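PDB 5EKA: DNA-binding protein HU from Thermus thermophilus HB8, which binds DNA as a histone-like homodimer and wraps it, protecting it from denaturation under extreme conditions. Local coordinates for residues Q14-T19 / K24-M29; V47-T50 / T54-V57. All coordinates share one frame; numbering follows the deposited sequence.

Interaction 1 (Q14-T19 / K24-M29); sequences QVAQAT and KDVKAM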
loop_
_atom_site.group_PDB
_atom_site.type_symbol
_atom_site.label_atom_id
_atom_site.label_comp_id
_atom_site.label_asym_id
_atom_site.label_seq_id
_atom_site.Cartn_x
_atom_site.Cartn_y
_atom_site.Cartn_z
ATOM N N GLN A 14 14.239 -7.306 1.675
ATOM C CA GLN A 14 13.591 -8.498 1.157
ATOM C C GLN A 14 13.445 -8.416 -0.352
ATOM O O GLN A 14 13.686 -9.369 -1.037
ATOM C CB GLN A 14 12.208 -8.655 1.778
ATOM C CG GLN A 14 12.252 -9.058 3.237
ATOM C CD GLN A 14 10.896 -9.125 3.885
ATOM O OE1 GLN A 14 9.899 -9.082 3.231
ATOM N NE2 GLN A 14 10.878 -9.182 5.228
ATOM N N VAL A 15 13.081 -7.246 -0.850
ATOM C CA VAL A 15 12.920 -7.049 -2.291
ATOM C C VAL A 15 14.268 -7.077 -3.024
ATOM O O VAL A 15 14.385 -7.682 -4.092
ATOM C CB VAL A 15 12.139 -5.746 -2.638
ATOM C CG1 VAL A 15 12.115 -5.553 -4.155
ATOM C CG2 VAL A 15 10.706 -5.761 -2.120
ATOM N N ALA A 16 15.294 -6.425 -2.477
ATOM C CA ALA A 16 16.642 -6.527 -3.058
ATOM C C ALA A 16 17.068 -7.982 -3.206
ATOM O O ALA A 16 17.549 -8.423 -4.256
ATOM C CB ALA A 16 17.650 -5.749 -2.217
ATOM N N GLN A 17 16.870 -8.742 -2.151
ATOM C CA GLN A 17 17.191 -10.132 -2.170
ATOM C C GLN A 17 16.415 -10.940 -3.214
ATOM O O GLN A 17 17.021 -11.765 -3.913
ATOM C CB GLN A 17 16.972 -10.706 -0.789
ATOM C CG GLN A 17 17.392 -12.127 -0.648
ATOM C CD GLN A 17 17.594 -12.492 0.803
ATOM O OE1 GLN A 17 16.620 -12.715 1.531
ATOM N NE2 GLN A 17 18.863 -12.531 1.246
ATOM N N ALA A 18 15.102 -10.744 -3.293
ATOM C CA ALA A 18 14.245 -11.523 -4.182
ATOM C C ALA A 18 14.505 -11.206 -5.664
ATOM O O ALA A 18 14.444 -12.103 -6.507
ATOM C CB ALA A 18 12.778 -11.288 -3.831
ATOM N N THR A 19 14.843 -9.955 -5.958
ATOM C CA THR A 19 15.008 -9.478 -7.339
ATOM C C THR A 19 16.460 -9.485 -7.812
ATOM O O THR A 19 16.731 -9.367 -9.029
ATOM C CB THR A 19 14.510 -8.032 -7.504
ATOM O OG1 THR A 19 15.248 -7.145 -6.642
ATOM C CG2 THR A 19 13.050 -7.959 -7.221
ATOM N N LYS A 24 20.385 0.138 -2.965
ATOM C CA LYS A 24 20.265 1.583 -3.215
ATOM C C LYS A 24 19.144 1.891 -4.231
ATOM O O LYS A 24 18.451 2.904 -4.119
ATOM C CB LYS A 24 21.607 2.195 -3.691
ATOM C CG LYS A 24 21.896 2.028 -5.186
ATOM C CD LYS A 24 23.254 2.561 -5.601
ATOM C CE LYS A 24 23.304 2.790 -7.114
ATOM N NZ LYS A 24 24.688 2.779 -7.684
ATOM N N ASP A 25 18.986 1.010 -5.217
ATOM C CA ASP A 25 18.002 1.193 -6.280
ATOM C C ASP A 25 16.625 0.851 -5.768
ATOM O O ASP A 25 15.677 1.563 -6.045
ATOM C CB ASP A 25 18.343 0.340 -7.526
ATOM C CG ASP A 25 19.554 0.884 -8.337
ATOM O OD1 ASP A 25 20.011 2.035 -8.116
ATOM O OD2 ASP A 25 20.053 0.158 -9.230
ATOM N N VAL A 26 16.520 -0.221 -4.998
ATOM C CA VAL A 26 15.212 -0.638 -4.446
ATOM C C VAL A 26 14.744 0.448 -3.485
ATOM O O VAL A 26 13.599 0.806 -3.459
ATOM C CB VAL A 26 15.316 -2.014 -3.721
ATOM C CG1 VAL A 26 14.015 -2.375 -3.058
ATOM C CG2 VAL A 26 15.750 -3.113 -4.714
ATOM N N LYS A 27 15.673 1.012 -2.710
ATOM C CA LYS A 27 15.290 2.051 -1.751
ATOM C C LYS A 27 14.712 3.303 -2.434
ATOM O O LYS A 27 13.672 3.857 -1.991
ATOM C CB LYS A 27 16.502 2.387 -0.872
ATOM C CG LYS A 27 16.374 3.680 -0.101
ATOM C CD LYS A 27 15.275 3.674 0.912
ATOM C CE LYS A 27 15.325 4.928 1.787
ATOM N NZ LYS A 27 14.025 5.177 2.479
ATOM N N ALA A 28 15.325 3.680 -3.548
ATOM C CA ALA A 28 14.904 4.821 -4.360
ATOM C C ALA A 28 13.545 4.524 -4.982
ATOM O O ALA A 28 12.687 5.407 -5.065
ATOM C CB ALA A 28 15.943 5.091 -5.443
ATOM N N MET A 29 13.356 3.293 -5.431
ATOM C CA MET A 29 12.088 2.897 -6.050
ATOM C C MET A 29 10.915 2.934 -5.074
ATOM O O MET A 29 9.852 3.487 -5.403
ATOM C CB MET A 29 12.230 1.530 -6.726
ATOM C CG MET A 29 13.127 1.542 -7.944
ATOM S SD MET A 29 13.203 -0.142 -8.580
ATOM C CE MET A 29 14.394 0.077 -9.885
#
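V26 reaches across from the second helix with both methyl groups, and each finds a different part of helical segment 14-19. CG1, anti to the backbone N (chi1 175°), is turned to V15, where V26 CG1 lies 3.9 Å from V15 CG1 and equally near that residue's CB. The other branch, CG2, runs to the backbone of the next residue: V26 CG2 is 3.9 Å from A16 CA and 4.1 Å from A16 CB, an approach that the small alanine permits. The side chains meet through van der Waals contact, with no hydrogen bond between the two segments. At the end of the first helix T19 folds its hydroxyl back, with chi1 at 60°, so that T19 OG1 donates to V15 O at 2.7 Å. That carbonyl is gripped twice, because T19 N binds it from the opposite face of its plane. Cutting V26 back to an alanine is likely to open a gap facing V15 and A16. The axes of segments 14-19 and 24-29 come within 9.3 Å at 123°, and the helices they lie on, 8-19 and 23-42, form a helical hairpin; V26 also packs on V12 and on M29 of the second subunit, which places the contact beside the dimer interface.

Interaction 2 (V47-T50 / T54-V57); sequences VQLT and TFEV
V47 and F55 face each other as an antiparallel hydrogen-bonded pair, their CA atoms 5.0 Å apart. V47 N donates to F55 O at 2.9 Å, almost straight at 173°, while F55 N returns a more bent bond of 2.8 Å to V47 O. The same V47 oxygen receives a CA-H...O contact from T54 CA at 3.2 Å. Followed outward, F55 begins with CB beside V47 CB, 4.2 Å away. CG stands anti to the carbonyl carbon (chi1 -61°), carrying the ring up from the strand on the V47 side of the sheet, with CD2 passing near V47 O. Farther out, F55 CE2 meets L49 CD1 at 4.0 Å, the methyl lying at the ring edge and in its plane. Beyond these strands the ring meets F84 of both subunits, edge-to-face with that of the second subunit. On the other face, Q48 and T54 form a non-hydrogen-bonded pair, and T54 OG1 comes within 4.0 Å of Q48 CA. This is a beta hairpin of the HU fold, in which strands 46-49 and 53-60 start a three-stranded antiparallel sheet whose F55 face contributes to the aromatic core at the dimer interface.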
loop_
_atom_site.group_PDB
_atom_site.type_symbol
_atom_site.label_atom_id
_atom_site.label_comp_id
_atom_site.label_asym_id
_atom_site.label_seq_id
_atom_site.Cartn_x
_atom_site.Cartn_y
_atom_site.Cartn_z
ATOM N N VAL A 47 -6.143 4.587 -6.842
ATOM C CA VAL A 47 -4.897 3.933 -7.131
ATOM C C VAL A 47 -5.219 2.446 -7.040
ATOM O O VAL A 47 -5.389 1.906 -5.959
ATOM C CB VAL A 47 -3.771 4.325 -6.164
ATOM C CG1 VAL A 47 -2.551 3.507 -6.457
ATOM C CG2 VAL A 47 -3.456 5.804 -6.279
ATOM N N GLN A 48 -5.243 1.798 -8.189
ATOM C CA GLN A 48 -5.656 0.422 -8.302
ATOM C C GLN A 48 -4.401 -0.441 -8.484
ATOM O O GLN A 48 -3.622 -0.222 -9.411
ATOM C CB GLN A 48 -6.588 0.288 -9.526
ATOM C CG GLN A 48 -6.974 -1.133 -9.879
ATOM C CD GLN A 48 -6.988 -1.302 -11.391
ATOM O OE1 GLN A 48 -6.084 -2.151 -11.932
ATOM N NE2 GLN A 48 -7.770 -0.628 -12.075
ATOM N N LEU A 49 -4.198 -1.403 -7.596
ATOM C CA LEU A 49 -3.029 -2.289 -7.659
ATOM C C LEU A 49 -3.613 -3.677 -7.850
ATOM O O LEU A 49 -3.999 -4.348 -6.897
ATOM C CB LEU A 49 -2.177 -2.188 -6.400
ATOM C CG LEU A 49 -1.632 -0.812 -6.044
ATOM C CD1 LEU A 49 -0.834 -0.859 -4.767
ATOM C CD2 LEU A 49 -0.758 -0.356 -7.206
ATOM N N THR A 50 -3.710 -4.087 -9.114
ATOM C CA THR A 50 -4.317 -5.340 -9.475
ATOM C C THR A 50 -3.664 -6.455 -8.684
ATOM O O THR A 50 -2.447 -6.553 -8.629
ATOM C CB THR A 50 -4.151 -5.622 -10.998
ATOM O OG1 THR A 50 -5.024 -4.758 -11.728
ATOM C CG2 THR A 50 -4.494 -7.045 -11.333
ATOM N N THR A 54 -7.071 -1.465 -3.666
ATOM C CA THR A 54 -7.224 -0.113 -4.205
ATOM C C THR A 54 -7.186 0.919 -3.095
ATOM O O THR A 54 -7.892 0.779 -2.085
ATOM C CB THR A 54 -8.539 -0.025 -4.974
ATOM O OG1 THR A 54 -8.536 -1.052 -5.999
ATOM C CG2 THR A 54 -8.793 1.336 -5.591
ATOM N N PHE A 55 -6.410 1.979 -3.325
ATOM C CA PHE A 55 -6.492 3.154 -2.467
ATOM C C PHE A 55 -7.417 4.203 -3.093
ATOM O O PHE A 55 -7.456 4.398 -4.313
ATOM C CB PHE A 55 -5.113 3.771 -2.272
ATOM C CG PHE A 55 -4.112 2.876 -1.615
ATOM C CD1 PHE A 55 -3.980 2.861 -0.239
ATOM C CD2 PHE A 55 -3.256 2.061 -2.385
ATOM C CE1 PHE A 55 -3.009 2.093 0.379
ATOM C CE2 PHE A 55 -2.305 1.294 -1.749
ATOM C CZ PHE A 55 -2.209 1.287 -0.377
ATOM N N GLU A 56 -8.132 4.915 -2.244
ATOM C CA GLU A 56 -9.025 5.939 -2.729
ATOM C C GLU A 56 -9.237 6.965 -1.625
ATOM O O GLU A 56 -8.949 6.717 -0.475
ATOM C CB GLU A 56 -10.365 5.313 -3.126
ATOM C CG GLU A 56 -11.213 4.785 -1.954
ATOM C CD GLU A 56 -12.383 3.907 -2.399
ATOM O OE1 GLU A 56 -12.612 3.768 -3.636
ATOM O OE2 GLU A 56 -13.080 3.365 -1.497
ATOM N N VAL A 57 -9.710 8.129 -2.015
ATOM C CA VAL A 57 -10.107 9.159 -1.059
ATOM C C VAL A 57 -11.592 9.059 -0.824
ATOM O O VAL A 57 -12.395 9.167 -1.772
ATOM C CB VAL A 57 -9.766 10.548 -1.622
ATOM C CG1 VAL A 57 -10.251 11.651 -0.676
ATOM C CG2 VAL A 57 -8.277 10.636 -1.855
#

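From the N terminus the chain passes through strand 5-7 into helix 8-19, turns, and enters helix 23-42; interaction 1 closes this short turn. Helix 23-42 then carries the chain across the subunit to strand 46-49, and the next tight turn, into strand 53-60, is closed by interaction 2. The two contacts follow in series, neither enclosing nor crossing the other, with centres 22 Å apart on opposite sides of the chain's centre. The long helix connects them: its beginning belongs to interaction 1, while A40 and L41 near its end pack on V47 and F55. Both contacts also touch the second subunit, so helical hairpin and sheet share in the dimer.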